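Local coordinates for MATE family efflux transporter (Vibrio cholerae, PDB 6IDP), which probably exports drugs and other toxic compounds across the bacterial membrane as a MATE-family transporter whose conformation changes in an H+-dependent way, at residues F149-C154 and G164-V169; R155-T160 and R214-Y219; A259-A264 and Y405-L410; L400-H403 and G409-I412. All blocks are in the same frame, centred on the assembly; numbering follows the deposited sequence.

Contact 1 of 4, residues F149-C154 and G164-V169; sequences FYYSVC and GTLMMV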
loop_
_atom_site.group_PDB
_atom_site.type_symbol
_atom_site.label_atom_id
_atom_site.label_comp_id
_atom_site.label_asym_id
_atom_site.label_seq_id
_atom_site.Cartn_x
_atom_site.Cartn_y
_atom_site.Cartn_z
ATOM N N PHE A 149 -1.461 12.173 3.892
ATOM C CA PHE A 149 -2.392 12.420 4.987
ATOM C C PHE A 149 -3.553 13.299 4.528
ATOM O O PHE A 149 -4.695 13.094 4.940
ATOM C CB PHE A 149 -1.673 13.060 6.180
ATOM C CG PHE A 149 -0.596 12.195 6.778
ATOM C CD1 PHE A 149 -0.730 10.814 6.810
ATOM C CD2 PHE A 149 0.557 12.765 7.302
ATOM C CE1 PHE A 149 0.265 10.019 7.359
ATOM C CE2 PHE A 149 1.557 11.974 7.846
ATOM C CZ PHE A 149 1.411 10.604 7.879
ATOM N N TYR A 150 -3.258 14.281 3.679
ATOM C CA TYR A 150 -4.309 15.088 3.064
ATOM C C TYR A 150 -5.211 14.216 2.199
ATOM O O TYR A 150 -6.432 14.383 2.197
ATOM C CB TYR A 150 -3.720 16.220 2.220
ATOM C CG TYR A 150 -3.330 17.454 3.001
ATOM C CD1 TYR A 150 -4.293 18.246 3.613
ATOM C CD2 TYR A 150 -2.000 17.842 3.106
ATOM C CE1 TYR A 150 -3.939 19.382 4.323
ATOM C CE2 TYR A 150 -1.637 18.974 3.809
ATOM C CZ TYR A 150 -2.609 19.740 4.415
ATOM O OH TYR A 150 -2.248 20.866 5.116
ATOM N N TYR A 151 -4.600 13.292 1.460
ATOM C CA TYR A 151 -5.343 12.349 0.627
ATOM C C TYR A 151 -6.277 11.496 1.477
ATOM O O TYR A 151 -7.391 11.177 1.061
ATOM C CB TYR A 151 -4.392 11.436 -0.158
ATOM C CG TYR A 151 -3.670 12.099 -1.308
ATOM C CD1 TYR A 151 -4.032 13.366 -1.752
ATOM C CD2 TYR A 151 -2.627 11.451 -1.958
ATOM C CE1 TYR A 151 -3.367 13.967 -2.811
ATOM C CE2 TYR A 151 -1.959 12.045 -3.013
ATOM C CZ TYR A 151 -2.333 13.299 -3.435
ATOM O OH TYR A 151 -1.664 13.885 -4.483
ATOM N N SER A 152 -5.811 11.128 2.665
ATOM C CA SER A 152 -6.584 10.289 3.573
ATOM C C SER A 152 -7.783 11.037 4.144
ATOM O O SER A 152 -8.836 10.445 4.365
ATOM C CB SER A 152 -5.699 9.771 4.708
ATOM O OG SER A 152 -4.644 8.976 4.195
ATOM N N VAL A 153 -7.622 12.336 4.381
ATOM C CA VAL A 153 -8.730 13.163 4.839
ATOM C C VAL A 153 -9.780 13.321 3.731
ATOM O O VAL A 153 -10.979 13.244 3.998
ATOM C CB VAL A 153 -8.239 14.549 5.317
ATOM C CG1 VAL A 153 -9.415 15.473 5.599
ATOM C CG2 VAL A 153 -7.366 14.399 6.557
ATOM N N CYS A 154 -9.329 13.527 2.495
ATOM C CA CYS A 154 -10.230 13.584 1.339
ATOM C C CYS A 154 -11.058 12.316 1.217
ATOM O O CYS A 154 -12.281 12.365 1.084
ATOM C CB CYS A 154 -9.446 13.785 0.038
ATOM S SG CYS A 154 -8.636 15.383 -0.144
ATOM N N GLY A 164 -6.865 11.121 -6.448
ATOM C CA GLY A 164 -6.530 10.355 -7.635
ATOM C C GLY A 164 -5.963 11.235 -8.732
ATOM O O GLY A 164 -4.955 10.905 -9.357
ATOM N N THR A 165 -6.614 12.371 -8.953
ATOM C CA THR A 165 -6.184 13.325 -9.965
ATOM C C THR A 165 -4.811 13.905 -9.635
ATOM O O THR A 165 -3.955 14.029 -10.511
ATOM C CB THR A 165 -7.211 14.467 -10.115
ATOM O OG1 THR A 165 -8.424 13.942 -10.667
ATOM C CG2 THR A 165 -6.682 15.561 -11.028
ATOM N N LEU A 166 -4.599 14.245 -8.368
ATOM C CA LEU A 166 -3.341 14.855 -7.951
ATOM C C LEU A 166 -2.177 13.867 -7.987
ATOM O O LEU A 166 -1.031 14.266 -8.192
ATOM C CB LEU A 166 -3.473 15.456 -6.553
ATOM C CG LEU A 166 -4.232 16.783 -6.481
ATOM C CD1 LEU A 166 -4.159 17.364 -5.082
ATOM C CD2 LEU A 166 -3.694 17.774 -7.504
ATOM N N MET A 167 -2.468 12.586 -7.783
ATOM C CA MET A 167 -1.439 11.560 -7.918
ATOM C C MET A 167 -0.940 11.517 -9.356
ATOM O O MET A 167 0.249 11.322 -9.598
ATOM C CB MET A 167 -1.964 10.188 -7.489
ATOM C CG MET A 167 -2.168 10.049 -5.992
ATOM S SD MET A 167 -3.030 8.529 -5.542
ATOM C CE MET A 167 -1.759 7.312 -5.856
ATOM N N MET A 168 -1.848 11.710 -10.306
ATOM C CA MET A 168 -1.461 11.779 -11.709
ATOM C C MET A 168 -0.617 13.021 -11.970
ATOM O O MET A 168 0.405 12.954 -12.654
ATOM C CB MET A 168 -2.693 11.772 -12.619
ATOM C CG MET A 168 -3.544 10.516 -12.492
ATOM S SD MET A 168 -4.477 10.106 -13.984
ATOM C CE MET A 168 -5.719 11.395 -13.997
ATOM N N VAL A 169 -1.043 14.148 -11.410
ATOM C CA VAL A 169 -0.355 15.419 -11.616
ATOM C C VAL A 169 1.067 15.395 -11.059
ATOM O O VAL A 169 2.013 15.782 -11.743
ATOM C CB VAL A 169 -1.133 16.584 -10.974
ATOM C CG1 VAL A 169 -0.324 17.869 -11.047
ATOM C CG2 VAL A 169 -2.477 16.758 -11.664
HETATM O O HOH W 1 0.285 12.952 -5.574
#
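With chi1 of -73°, Tyr151 swings its phenol ring across to helix 161-184, CG lying anti to the carbonyl carbon; Leu166 and Met167 take nearly the same first torsion, each holding CG beside its own backbone N. A large aromatic side chain meets the short apolar stems of two consecutive residues. On the Leu166 side the phenol oxygen does the touching: Tyr151 OH stands 3.2 Å from Leu166 CB, while ring carbon CZ is 4.0 Å from the same CB. The other rim of the ring rests on methionine, with Tyr151 CE2 at 3.6 Å from Met167 CG. Beyond that methylene the methionine chain bends at chi3 (72°), and Met167 SD ends 5.2 Å from the centroid of the Tyr151 ring, an oblique Met-aromatic contact. A water in the plane of the phenol donates to Leu166 O at 3.2 Å; it also lies beside Tyr151 OH, but so close that a link through it is doubtful. Leu166 O has a second donor in Thr170 OG1. All three side chains are buried, and what meets across this joint between two successive helices of the MATE fold is mainly carbon packing. Around it, Tyr151 also leans on Pro163 of helix 161-184, Leu166 faces Val207 of helix 189-213, and Met167 packs on Met21 of helix 5-39.

Contact 2 of 4, residues R155-T160 and R214-Y219; sequences RANGNT and RQWTSY. With OLC ((2R)-2,3-dihydroxypropyl (9Z)-octadec-9-enoate), chain C.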
loop_
_atom_site.group_PDB
_atom_site.type_symbol
_atom_site.label_atom_id
_atom_site.label_comp_id
_atom_site.label_asym_id
_atom_site.label_seq_id
_atom_site.Cartn_x
_atom_site.Cartn_y
_atom_site.Cartn_z
ATOM N N ARG A 155 -10.363 11.183 1.247
ATOM C CA ARG A 155 -10.987 9.876 1.130
ATOM C C ARG A 155 -11.944 9.634 2.290
ATOM O O ARG A 155 -13.054 9.142 2.093
ATOM C CB ARG A 155 -9.914 8.781 1.062
ATOM C CG ARG A 155 -9.154 8.750 -0.265
ATOM C CD ARG A 155 -7.963 7.792 -0.232
ATOM N NE ARG A 155 -8.269 6.567 0.496
ATOM C CZ ARG A 155 -7.584 6.133 1.549
ATOM N NH1 ARG A 155 -6.540 6.817 1.991
ATOM N NH2 ARG A 155 -7.940 5.008 2.155
ATOM N N ALA A 156 -11.521 10.012 3.492
ATOM C CA ALA A 156 -12.362 9.887 4.679
ATOM C C ALA A 156 -13.670 10.659 4.509
ATOM O O ALA A 156 -14.704 10.269 5.047
ATOM C CB ALA A 156 -11.618 10.372 5.914
ATOM N N ASN A 157 -13.614 11.753 3.756
ATOM C CA ASN A 157 -14.800 12.547 3.456
ATOM C C ASN A 157 -15.457 12.138 2.137
ATOM O O ASN A 157 -16.216 12.908 1.551
ATOM C CB ASN A 157 -14.443 14.032 3.421
ATOM C CG ASN A 157 -14.236 14.612 4.807
ATOM O OD1 ASN A 157 -15.141 15.218 5.377
ATOM N ND2 ASN A 157 -13.041 14.424 5.358
ATOM N N GLY A 158 -15.147 10.931 1.672
ATOM C CA GLY A 158 -15.805 10.359 0.509
ATOM C C GLY A 158 -15.359 10.898 -0.837
ATOM O O GLY A 158 -16.116 10.855 -1.806
ATOM N N ASN A 159 -14.132 11.400 -0.907
ATOM C CA ASN A 159 -13.610 11.933 -2.158
ATOM C C ASN A 159 -12.311 11.247 -2.560
ATOM O O ASN A 159 -11.295 11.382 -1.878
ATOM C CB ASN A 159 -13.402 13.448 -2.047
ATOM C CG ASN A 159 -13.014 14.090 -3.374
ATOM O OD1 ASN A 159 -12.069 13.665 -4.036
ATOM N ND2 ASN A 159 -13.752 15.118 -3.766
ATOM N N THR A 160 -12.354 10.518 -3.673
ATOM C CA THR A 160 -11.166 9.869 -4.223
ATOM C C THR A 160 -10.709 10.537 -5.521
ATOM O O THR A 160 -9.568 10.366 -5.947
ATOM C CB THR A 160 -11.409 8.369 -4.492
ATOM O OG1 THR A 160 -12.554 8.213 -5.338
ATOM C CG2 THR A 160 -11.641 7.620 -3.189
ATOM N N ARG A 214 -13.468 23.154 1.947
ATOM C CA ARG A 214 -14.553 22.205 2.150
ATOM C C ARG A 214 -14.762 21.916 3.631
ATOM O O ARG A 214 -15.636 21.128 3.998
ATOM C CB ARG A 214 -14.273 20.905 1.395
ATOM C CG ARG A 214 -14.310 21.053 -0.114
ATOM C CD ARG A 214 -13.971 19.741 -0.789
ATOM N NE ARG A 214 -14.120 19.806 -2.238
ATOM C CZ ARG A 214 -13.105 19.886 -3.091
ATOM N NH1 ARG A 214 -11.859 19.904 -2.642
ATOM N NH2 ARG A 214 -13.337 19.943 -4.394
ATOM N N GLN A 215 -13.949 22.563 4.465
ATOM C CA GLN A 215 -14.029 22.442 5.921
ATOM C C GLN A 215 -13.861 20.999 6.381
ATOM O O GLN A 215 -14.600 20.513 7.236
ATOM C CB GLN A 215 -15.354 23.022 6.437
ATOM C CG GLN A 215 -15.430 24.537 6.321
ATOM C CD GLN A 215 -16.804 25.090 6.647
ATOM O OE1 GLN A 215 -17.592 24.460 7.353
ATOM N NE2 GLN A 215 -17.102 26.274 6.125
ATOM N N TRP A 216 -12.871 20.322 5.807
ATOM C CA TRP A 216 -12.559 18.950 6.184
ATOM C C TRP A 216 -11.486 18.916 7.266
ATOM O O TRP A 216 -11.178 17.861 7.824
ATOM C CB TRP A 216 -12.118 18.150 4.959
ATOM C CG TRP A 216 -13.238 17.886 4.004
ATOM C CD1 TRP A 216 -14.571 18.084 4.230
ATOM C CD2 TRP A 216 -13.129 17.373 2.670
ATOM N NE1 TRP A 216 -15.295 17.724 3.120
ATOM C CE2 TRP A 216 -14.435 17.285 2.150
ATOM C CE3 TRP A 216 -12.054 16.983 1.868
ATOM C CZ2 TRP A 216 -14.694 16.818 0.862
ATOM C CZ3 TRP A 216 -12.314 16.521 0.591
ATOM C CH2 TRP A 216 -13.622 16.441 0.101
ATOM N N THR A 217 -10.921 20.083 7.554
ATOM C CA THR A 217 -9.976 20.238 8.653
ATOM C C THR A 217 -10.340 21.458 9.488
ATOM O O THR A 217 -10.802 22.470 8.956
ATOM C CB THR A 217 -8.524 20.394 8.157
ATOM O OG1 THR A 217 -8.464 21.436 7.176
ATOM C CG2 THR A 217 -8.014 19.096 7.553
ATOM N N SER A 218 -10.135 21.356 10.797
ATOM C CA SER A 218 -10.331 22.489 11.691
ATOM C C SER A 218 -9.246 22.521 12.753
ATOM O O SER A 218 -8.783 21.475 13.201
ATOM C CB SER A 218 -11.707 22.432 12.357
ATOM O OG SER A 218 -11.819 23.439 13.342
ATOM N N TYR A 219 -8.851 23.720 13.162
ATOM C CA TYR A 219 -7.862 23.858 14.220
ATOM C C TYR A 219 -8.451 24.589 15.417
ATOM O O TYR A 219 -7.733 25.176 16.224
ATOM C CB TYR A 219 -6.611 24.553 13.681
ATOM C CG TYR A 219 -5.912 23.679 12.667
ATOM C CD1 TYR A 219 -5.094 22.635 13.076
ATOM C CD2 TYR A 219 -6.108 23.864 11.306
ATOM C CE1 TYR A 219 -4.469 21.814 12.158
ATOM C CE2 TYR A 219 -5.486 23.049 10.377
ATOM C CZ TYR A 219 -4.668 22.025 10.810
ATOM O OH TYR A 219 -4.046 21.210 9.889
HETATM C C10 OLC C . 3.520 21.403 13.525
HETATM C C9 OLC C . 2.438 22.065 13.979
HETATM C C11 OLC C . 4.913 21.935 13.778
HETATM C C8 OLC C . 2.591 23.357 14.753
HETATM C C24 OLC C . -7.044 27.015 18.847
HETATM C C12 OLC C . 5.856 21.364 12.741
HETATM C C7 OLC C . 1.284 24.115 14.712
HETATM C C13 OLC C . 5.788 19.853 12.773
HETATM C C6 OLC C . 0.833 24.415 16.125
HETATM C C14 OLC C . 6.607 19.291 11.631
HETATM C C5 OLC C . 0.290 23.159 16.775
HETATM C C4 OLC C . -1.113 22.892 16.274
HETATM C C3 OLC C . -2.086 22.865 17.434
HETATM C C2 OLC C . -2.692 24.239 17.634
HETATM C C21 OLC C . -6.140 24.723 19.072
HETATM C C1 OLC C . -4.174 24.111 17.920
HETATM C C22 OLC C . -6.804 25.868 19.805
HETATM O O19 OLC C . -4.796 23.159 17.492
HETATM O O25 OLC C . -7.292 28.202 19.567
HETATM O O23 OLC C . -8.032 25.429 20.334
HETATM O O20 OLC C . -4.837 25.090 18.682
HETATM O O HOH W 2 -12.267 15.608 8.209
#
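Asn157 and Trp216 bring two helix ends to 7.3 Å between their CA atoms, the first where helix 124-156 stops in a Schellman motif with Gly158 at positive phi (77°), the second just past a like motif at Gln215. Gly158 N closes the first turn by bonding Arg155 O at 2.8 Å. The side chains then form a stack. Asn157, its CG beside the backbone N (chi1 -75°), lays its amide over the indole with the two planes only 15° apart. Its CB sits over the centre of the ring system, in a CH-pi contact 3.7 Å from the centroid of the five-membered ring of Trp216, and Asn157 OD1 reaches 3.1 Å from Trp216 CD1. The oxygen is also near the indole nitrogen, yet the angle is too poor for a hydrogen bond, as expected of an atom above the ring. Asn157 ND2 is held instead by Val153 O in the preceding turn, and a water accepts from it at 3.2 Å while donating to Trp216 O. These bonds would help keep the amide flat against the indole. On the opposite face lies Arg214 CB, offset toward the rim. Asn159 meets the far end of the six-membered ring, its CB 3.7 Å from Trp216 CH2, while its OD1 caps Leu162 N at the start of helix 161-184. A monoolein of chain C puts C24 3.3 Å from Tyr219 O and O19 at the Tyr219 ring edge. Neighbouring helices close round this surface joint: Trp216 touches Val211 of helix 189-213, and Asn157 touches Ile79 of helix 54-80.

Contact 3 of 4, residues A259-A264 and Y405-L410; sequences ASFGTA and YGIEGL. With OLC ((2R)-2,3-dihydroxypropyl (9Z)-octadec-9-enoate), chain L.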
loop_
_atom_site.group_PDB
_atom_site.type_symbol
_atom_site.label_atom_id
_atom_site.label_comp_id
_atom_site.label_asym_id
_atom_site.label_seq_id
_atom_site.Cartn_x
_atom_site.Cartn_y
_atom_site.Cartn_z
ATOM N N ALA A 259 17.027 -18.350 -2.851
ATOM C CA ALA A 259 18.446 -18.261 -3.168
ATOM C C ALA A 259 19.068 -19.640 -3.354
ATOM O O ALA A 259 20.043 -19.794 -4.087
ATOM C CB ALA A 259 19.183 -17.488 -2.082
ATOM N N SER A 260 18.494 -20.642 -2.695
ATOM C CA SER A 260 19.034 -21.996 -2.750
ATOM C C SER A 260 18.730 -22.681 -4.078
ATOM O O SER A 260 19.225 -23.775 -4.345
ATOM C CB SER A 260 18.492 -22.836 -1.589
ATOM O OG SER A 260 17.082 -22.955 -1.653
ATOM N N PHE A 261 17.919 -22.038 -4.911
ATOM C CA PHE A 261 17.573 -22.606 -6.209
ATOM C C PHE A 261 18.279 -21.893 -7.360
ATOM O O PHE A 261 17.992 -22.152 -8.528
ATOM C CB PHE A 261 16.054 -22.579 -6.416
ATOM C CG PHE A 261 15.304 -23.473 -5.472
ATOM C CD1 PHE A 261 15.540 -24.836 -5.463
ATOM C CD2 PHE A 261 14.365 -22.953 -4.593
ATOM C CE1 PHE A 261 14.861 -25.668 -4.594
ATOM C CE2 PHE A 261 13.677 -23.781 -3.722
ATOM C CZ PHE A 261 13.927 -25.141 -3.723
ATOM N N GLY A 262 19.206 -21.001 -7.027
ATOM C CA GLY A 262 20.018 -20.344 -8.034
ATOM C C GLY A 262 19.614 -18.916 -8.350
ATOM O O GLY A 262 18.513 -18.476 -8.007
ATOM N N THR A 263 20.510 -18.198 -9.020
ATOM C CA THR A 263 20.301 -16.795 -9.363
ATOM C C THR A 263 19.125 -16.577 -10.318
ATOM O O THR A 263 18.458 -15.543 -10.264
ATOM C CB THR A 263 21.574 -16.190 -9.993
ATOM O OG1 THR A 263 21.258 -14.937 -10.610
ATOM C CG2 THR A 263 22.148 -17.125 -11.041
ATOM N N ALA A 264 18.876 -17.549 -11.191
ATOM C CA ALA A 264 17.808 -17.432 -12.178
ATOM C C ALA A 264 16.436 -17.559 -11.530
ATOM O O ALA A 264 15.485 -16.889 -11.934
ATOM C CB ALA A 264 17.972 -18.474 -13.263
ATOM N N TYR A 405 9.558 -30.425 -3.657
ATOM C CA TYR A 405 9.488 -30.306 -5.112
ATOM C C TYR A 405 10.236 -29.119 -5.719
ATOM O O TYR A 405 9.993 -28.768 -6.870
ATOM C CB TYR A 405 8.022 -30.246 -5.555
ATOM C CG TYR A 405 7.246 -31.507 -5.266
ATOM C CD1 TYR A 405 7.226 -32.557 -6.174
ATOM C CD2 TYR A 405 6.530 -31.648 -4.085
ATOM C CE1 TYR A 405 6.516 -33.714 -5.914
ATOM C CE2 TYR A 405 5.818 -32.801 -3.814
ATOM C CZ TYR A 405 5.813 -33.829 -4.732
ATOM O OH TYR A 405 5.105 -34.979 -4.468
ATOM N N GLY A 406 11.141 -28.507 -4.965
ATOM C CA GLY A 406 11.964 -27.447 -5.520
ATOM C C GLY A 406 11.186 -26.206 -5.917
ATOM O O GLY A 406 10.224 -25.834 -5.245
ATOM N N ILE A 407 11.590 -25.563 -7.011
ATOM C CA ILE A 407 11.007 -24.273 -7.373
ATOM C C ILE A 407 9.570 -24.419 -7.878
ATOM O O ILE A 407 8.738 -23.545 -7.641
ATOM C CB ILE A 407 11.870 -23.526 -8.436
ATOM C CG1 ILE A 407 11.401 -22.079 -8.595
ATOM C CG2 ILE A 407 11.848 -24.233 -9.777
ATOM C CD1 ILE A 407 11.811 -21.179 -7.455
ATOM N N GLU A 408 9.276 -25.527 -8.550
ATOM C CA GLU A 408 7.930 -25.766 -9.052
ATOM C C GLU A 408 6.966 -26.047 -7.904
ATOM O O GLU A 408 5.805 -25.644 -7.948
ATOM C CB GLU A 408 7.917 -26.924 -10.057
ATOM C CG GLU A 408 8.595 -28.197 -9.585
ATOM C CD GLU A 408 10.056 -28.275 -9.990
ATOM O OE1 GLU A 408 10.665 -27.219 -10.267
ATOM O OE2 GLU A 408 10.596 -29.398 -10.035
ATOM N N GLY A 409 7.454 -26.736 -6.878
ATOM C CA GLY A 409 6.647 -27.027 -5.709
ATOM C C GLY A 409 6.381 -25.774 -4.902
ATOM O O GLY A 409 5.326 -25.631 -4.285
ATOM N N LEU A 410 7.344 -24.860 -4.913
ATOM C CA LEU A 410 7.202 -23.591 -4.214
ATOM C C LEU A 410 6.073 -22.762 -4.832
ATOM O O LEU A 410 5.303 -22.121 -4.113
ATOM C CB LEU A 410 8.527 -22.822 -4.235
ATOM C CG LEU A 410 8.649 -21.553 -3.392
ATOM C CD1 LEU A 410 10.058 -21.421 -2.832
ATOM C CD2 LEU A 410 8.297 -20.330 -4.216
HETATM C C18 OLC L . 2.279 -31.857 -5.744
HETATM C C10 OLC L . 1.215 -28.360 0.804
HETATM C C17 OLC L . 3.592 -31.134 -5.950
HETATM C C11 OLC L . 1.335 -27.251 -0.219
HETATM C C16 OLC L . 3.583 -29.814 -5.208
HETATM C C12 OLC L . 2.594 -27.434 -1.042
HETATM C C15 OLC L . 3.284 -30.040 -3.740
HETATM C C13 OLC L . 2.584 -28.788 -1.717
HETATM C C14 OLC L . 3.410 -28.732 -2.985
#
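Phe261, third residue of the type I beta turn from Ala259 to Gly262, bridges from the tight link between helices 226-259 and 263-279 to the break in helix 379-435 where the chain reverses at Tyr405-Gly406. The turn joins two successive helices, and its one aromatic side chain makes the link a packing surface. CB points toward residues 405-410; chi1 of -66° then puts CG beside the backbone N and anti to the carbonyl carbon, which carries the ring across to the break. Phe261 CD2 comes within 4.2 Å of Ile407 CD1. The next carbon, CE2, looks to Leu410 CD1 at 4.4 Å, a looser apolar touch. The tip goes deepest: Phe261 CE1 and CZ each lie 3.5 Å from Gly406 CA, approaching obliquely. Gly406 has positive phi (66°) and no side chain, and the ring settles directly against its backbone. One face of the ring is covered by Ile407 N, 4.0 Å above the plane and over its centre; the opposite face has Ser260 OG near its rim. The amide nitrogens of residues 407 and 408 make no bond to the turn before, and bonding resumes with Gly409 N on Tyr405 O, then Leu410 N on Gly406 O. Phe261 also rests on Ala402, before the break. Away from the turn, Tyr405 offers its ring to a bound monoolein of chain L, whose C17 sits over the ring centre, 3.5 Å from Tyr405 CE2.

Contact 4 of 4, residues L400-H403 and G409-I412; sequences LGAH and GLFI. With OLC ((2R)-2,3-dihydroxypropyl (9Z)-octadec-9-enoate), chain L.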
loop_
_atom_site.group_PDB
_atom_site.type_symbol
_atom_site.label_atom_id
_atom_site.label_comp_id
_atom_site.label_asym_id
_atom_site.label_seq_id
_atom_site.Cartn_x
_atom_site.Cartn_y
_atom_site.Cartn_z
ATOM N N LEU A 400 7.036 -26.070 2.379
ATOM C CA LEU A 400 6.675 -27.453 2.088
ATOM C C LEU A 400 6.872 -27.785 0.609
ATOM O O LEU A 400 7.424 -28.832 0.266
ATOM C CB LEU A 400 5.226 -27.731 2.497
ATOM C CG LEU A 400 4.972 -27.959 3.987
ATOM C CD1 LEU A 400 3.493 -28.205 4.256
ATOM C CD2 LEU A 400 5.809 -29.121 4.490
ATOM N N GLY A 401 6.424 -26.889 -0.266
ATOM C CA GLY A 401 6.555 -27.100 -1.695
ATOM C C GLY A 401 7.999 -27.093 -2.155
ATOM O O GLY A 401 8.398 -27.899 -2.996
ATOM N N ALA A 402 8.783 -26.174 -1.602
ATOM C CA ALA A 402 10.192 -26.063 -1.944
ATOM C C ALA A 402 10.961 -27.283 -1.458
ATOM O O ALA A 402 11.842 -27.792 -2.151
ATOM C CB ALA A 402 10.782 -24.793 -1.351
ATOM N N HIS A 403 10.610 -27.751 -0.265
ATOM C CA HIS A 403 11.294 -28.877 0.357
ATOM C C HIS A 403 11.167 -30.159 -0.452
ATOM O O HIS A 403 12.151 -30.868 -0.666
ATOM C CB HIS A 403 10.755 -29.112 1.770
ATOM C CG HIS A 403 11.297 -30.346 2.420
ATOM N ND1 HIS A 403 12.541 -30.391 3.007
ATOM C CD2 HIS A 403 10.765 -31.582 2.561
ATOM C CE1 HIS A 403 12.752 -31.603 3.492
ATOM N NE2 HIS A 403 11.690 -32.345 3.234
ATOM N N GLY A 409 7.454 -26.736 -6.878
ATOM C CA GLY A 409 6.647 -27.027 -5.709
ATOM C C GLY A 409 6.381 -25.774 -4.902
ATOM O O GLY A 409 5.326 -25.631 -4.285
ATOM N N LEU A 410 7.344 -24.860 -4.913
ATOM C CA LEU A 410 7.202 -23.591 -4.214
ATOM C C LEU A 410 6.073 -22.762 -4.832
ATOM O O LEU A 410 5.303 -22.121 -4.113
ATOM C CB LEU A 410 8.527 -22.822 -4.235
ATOM C CG LEU A 410 8.649 -21.553 -3.392
ATOM C CD1 LEU A 410 10.058 -21.421 -2.832
ATOM C CD2 LEU A 410 8.297 -20.330 -4.216
ATOM N N PHE A 411 5.974 -22.777 -6.159
ATOM C CA PHE A 411 4.895 -22.075 -6.847
ATOM C C PHE A 411 3.540 -22.672 -6.469
ATOM O O PHE A 411 2.568 -21.947 -6.272
ATOM C CB PHE A 411 5.086 -22.121 -8.366
ATOM C CG PHE A 411 6.279 -21.345 -8.856
ATOM C CD1 PHE A 411 6.821 -20.321 -8.097
ATOM C CD2 PHE A 411 6.856 -21.641 -10.082
ATOM C CE1 PHE A 411 7.919 -19.607 -8.549
ATOM C CE2 PHE A 411 7.950 -20.930 -10.539
ATOM C CZ PHE A 411 8.483 -19.913 -9.773
ATOM N N ILE A 412 3.488 -23.999 -6.373
ATOM C CA ILE A 412 2.280 -24.695 -5.944
ATOM C C ILE A 412 1.912 -24.299 -4.515
ATOM O O ILE A 412 0.734 -24.122 -4.188
ATOM C CB ILE A 412 2.447 -26.230 -6.024
ATOM C CG1 ILE A 412 2.730 -26.664 -7.461
ATOM C CG2 ILE A 412 1.205 -26.938 -5.503
ATOM C CD1 ILE A 412 1.601 -26.364 -8.423
HETATM C C18 OLC L . 2.279 -31.857 -5.744
HETATM C C10 OLC L . 1.215 -28.360 0.804
HETATM C C17 OLC L . 3.592 -31.134 -5.950
HETATM C C11 OLC L . 1.335 -27.251 -0.219
HETATM C C16 OLC L . 3.583 -29.814 -5.208
HETATM C C12 OLC L . 2.594 -27.434 -1.042
HETATM C C15 OLC L . 3.284 -30.040 -3.740
HETATM C C13 OLC L . 2.584 -28.788 -1.717
HETATM C C14 OLC L . 3.410 -28.732 -2.985
#
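A glycine-to-glycine helix contact, built from CA-H...O contacts, joins the two limbs of a helical hairpin within helix 379-435, which run roughly antiparallel on either side of the break where the chain reverses. Gly401 and Gly409 bring their CA atoms to 4.0 Å, a closeness that two residues without side chains permit. Each backbone serves the other in turn: Gly401 CA lies 3.2 Å from Gly409 O with 145° at the hydrogen, and Gly409 CA lies 3.3 Å from Gly401 O with 139°. No conventional hydrogen bond crosses the interface, so it rests on these reciprocal contacts and on close packing. Gly401 C also packs 3.6 Å from Leu410 N. Beside the glycines a small apolar patch completes the joint, where Ala402 CB meets the CD1 branch of Leu410 at 3.8 Å. A monoolein of chain L lies along one flank, its C14 at 3.8 Å from Gly401 CA and its C16 at 3.7 Å from Ile412 CG2. In the fold, the returning limb is backed by other helices: Phe411 packs on Ile348 and meets His352 edge-to-face on helix 343-355, while Leu410 and Phe411 both touch Trp269 of helix 263-279.

The four contacts form two clusters on opposite sides of the chain's centre. Contacts 1 and 2 share helix 124-156, with centres 11 Å apart; their segments alternate along the sequence, and Cys154 O probably accepts a hydrogen bond from Asn159 N between them. Contacts 3 and 4 share Gly409 and Leu410 on helix 379-435, lie 8 Å apart between centres and touch the same monoolein. Between the clusters the centres are 40 to 48 Å apart, and no atoms come nearer than about 29 Å. Contacts 1 and 2 come first, in the N-terminal half, and 3 and 4 in the C-terminal half, each pair packing within one half, consistent with the two bundles of MATE transporters.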